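PDB 4R6H: Melibiose/raffinose/stachyose-binding protein MelE from Bacillus subtilis subsp. subtilis str. 168, which binds melibiose, raffinose and stachyose as the solute-binding component of the MelEDC-MsmX ABC transporter that imports these sugars. Local coordinates for residues 120-123 / 124-127. Residues are numbered along the deposited sequence; the frame is centred on the assembly and turned at random.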
ATOM      1  N   PRO A 120     -13.346   8.248   7.498  1.00 24.68           N
ATOM      2  CA  PRO A 120     -14.363   7.582   6.667  1.00 26.33           C
ATOM      3  C   PRO A 120     -13.861   6.926   5.364  1.00 23.24           C
ATOM      4  O   PRO A 120     -14.543   6.088   4.833  1.00 28.41           O
ATOM      5  CB  PRO A 120     -15.371   8.708   6.335  1.00 31.04           C
ATOM      6  CG  PRO A 120     -14.700   9.984   6.690  1.00 35.68           C
ATOM      7  CD  PRO A 120     -13.541   9.705   7.605  1.00 25.87           C
ATOM      8  N   ASN A 121     -12.683   7.303   4.878  1.00 26.90           N
ATOM      9  CA  ASN A 121     -12.079   6.594   3.750  1.00 24.99           C
ATOM     10  C   ASN A 121     -11.717   5.140   4.063  1.00 25.89           C
ATOM     11  O   ASN A 121     -11.509   4.336   3.145  1.00 30.00           O
ATOM     12  CB  ASN A 121     -10.845   7.332   3.255  1.00 25.92           C
ATOM     13  CG  ASN A 121     -11.185   8.499   2.359  1.00 22.46           C
ATOM     14  OD1 ASN A 121     -12.210   8.499   1.651  1.00 30.86           O
ATOM     15  ND2 ASN A 121     -10.343   9.487   2.385  1.00 25.61           N
ATOM     16  N   LEU A 122     -11.724   4.789   5.348  1.00 22.83           N
ATOM     17  CA  LEU A 122     -11.433   3.456   5.815  1.00 23.50           C
ATOM     18  C   LEU A 122     -12.678   2.641   6.193  1.00 21.01           C
ATOM     19  O   LEU A 122     -12.535   1.471   6.548  1.00 23.67           O
ATOM     20  CB  LEU A 122     -10.466   3.528   7.018  1.00 21.79           C
ATOM     21  CG  LEU A 122      -9.074   4.112   6.755  1.00 22.57           C
ATOM     22  CD1 LEU A 122      -8.209   4.150   7.997  1.00 22.90           C
ATOM     23  CD2 LEU A 122      -8.417   3.294   5.644  1.00 25.54           C
ATOM     24  N   ASN A 123     -13.872   3.221   6.081  1.00 28.77           N
ATOM     25  CA  ASN A 123     -15.095   2.456   6.441  1.00 31.02           C
ATOM     26  C   ASN A 123     -15.323   1.143   5.711  1.00 32.61           C
ATOM     27  O   ASN A 123     -15.650   0.147   6.328  1.00 32.73           O
ATOM     28  CB  ASN A 123     -16.327   3.310   6.239  1.00 27.58           C
ATOM     29  CG  ASN A 123     -16.454   4.403   7.256  1.00 30.17           C
ATOM     30  OD1 ASN A 123     -15.746   4.432   8.268  1.00 32.66           O
ATOM     31  ND2 ASN A 123     -17.388   5.325   7.010  1.00 35.20           N
ATOM     32  N   SER A 124     -15.158   1.128   4.394  1.00 27.62           N
ATOM     33  CA  SER A 124     -15.367  -0.086   3.612  1.00 27.43           C
ATOM     34  C   SER A 124     -14.308  -1.123   3.835  1.00 32.35           C
ATOM     35  O   SER A 124     -14.498  -2.277   3.480  1.00 33.33           O
ATOM     36  CB  SER A 124     -15.379   0.228   2.106  1.00 34.14           C
ATOM     37  OG  SER A 124     -16.525   0.972   1.790  1.00 49.79           O
ATOM     38  N   ILE A 125     -13.147  -0.704   4.353  1.00 25.98           N
ATOM     39  CA  ILE A 125     -12.024  -1.597   4.473  1.00 29.62           C
ATOM     40  C   ILE A 125     -11.980  -2.232   5.846  1.00 25.77           C
ATOM     41  O   ILE A 125     -11.734  -3.448   5.959  1.00 30.48           O
ATOM     42  CB  ILE A 125     -10.708  -0.841   4.133  1.00 26.34           C
ATOM     43  CG1 ILE A 125     -10.782  -0.363   2.664  1.00 36.22           C
ATOM     44  CG2 ILE A 125      -9.493  -1.740   4.301  1.00 34.37           C
ATOM     45  CD1 ILE A 125      -9.948   0.860   2.323  1.00 29.87           C
ATOM     46  N   LEU A 126     -12.244  -1.418   6.872  1.00 21.75           N
ATOM     47  CA  LEU A 126     -12.108  -1.863   8.264  1.00 24.64           C
ATOM     48  C   LEU A 126     -13.409  -2.165   8.963  1.00 33.79           C
ATOM     49  O   LEU A 126     -13.401  -2.569  10.121  1.00 27.58           O
ATOM     50  CB  LEU A 126     -11.295  -0.856   9.065  1.00 25.23           C
ATOM     51  CG  LEU A 126      -9.798  -0.970   8.777  1.00 35.46           C
ATOM     52  CD1 LEU A 126      -9.101   0.091   9.604  1.00 43.56           C
ATOM     53  CD2 LEU A 126      -9.263  -2.363   9.086  1.00 32.76           C
ATOM     54  N   LYS A 127     -14.527  -2.001   8.270  1.00 28.11           N
ATOM     55  CA  LYS A 127     -15.811  -2.364   8.839  1.00 28.49           C
ATOM     56  C   LYS A 127     -16.587  -3.193   7.866  1.00 33.79           C
ATOM     57  O   LYS A 127     -16.341  -3.145   6.657  1.00 32.16           O
ATOM     58  CB  LYS A 127     -16.659  -1.128   9.200  1.00 30.79           C
ATOM     59  CG  LYS A 127     -15.988  -0.130  10.098  1.00 29.57           C
ATOM     60  CD  LYS A 127     -16.835   1.107  10.307  1.00 33.84           C
ATOM     61  CE  LYS A 127     -18.181   0.761  10.905  1.00 46.13           C
ATOM     62  NZ  LYS A 127     -18.880   1.992  11.354  1.00 56.03           N
TER
HETATM   63  O   HOH W   1     -15.127   3.808   3.089  1.00 37.10           O
HETATM   64  O   HOH W   2     -13.222   2.359   2.599  1.00 38.24           O
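Leu122 O takes two backbone N-H groups from the turn that follows it. Leu126 N lies 2.9 Å from Leu122 O, nearly in line with the C=O bond. Ile125 N, 3.2 Å from the same Leu122 O, comes from above the carbonyl plane. One carbonyl thus closes an i to i+4 and an i to i+3 turn together. The next bond, Lys127 N to Asn123 O at 3.1 Å, is weak, with an N-H...O angle of 131°. Lys127 then leaves helical geometry. Lys127 CB lies 3.3 Å from Asn123 O. With CG anti to the carbonyl carbon (chi1 -54°), the rest of the lysine chain runs back alongside Asn123, and Lys127 CD lies 4.0 Å from Asn123 OD1. Leu122 CD2 meets Ile125 CD1 loosely at 4.4 Å, and Leu122 CD1 lies near Leu126 CD1. The Ser124 N-H is shared between two waters; one donates to Pro120 O, the other to Asn121 O. A 3-10 turn (120-122) thus runs directly into the one-turn helix 123-126. Further out, the buried Leu122, just before the helix, and Leu126, within it, both touch Pro137 of strand 136-137. Ile125 touches Pro372 of strand 370-372, in a different sheet. Lys99 NZ bonds Ser124 O. This lysine probably adds favourable charge at the helix's C-terminal end. Across this single turn the polar links are backbone and water-mediated bonds, while the leucines and Ile125 give apolar packing.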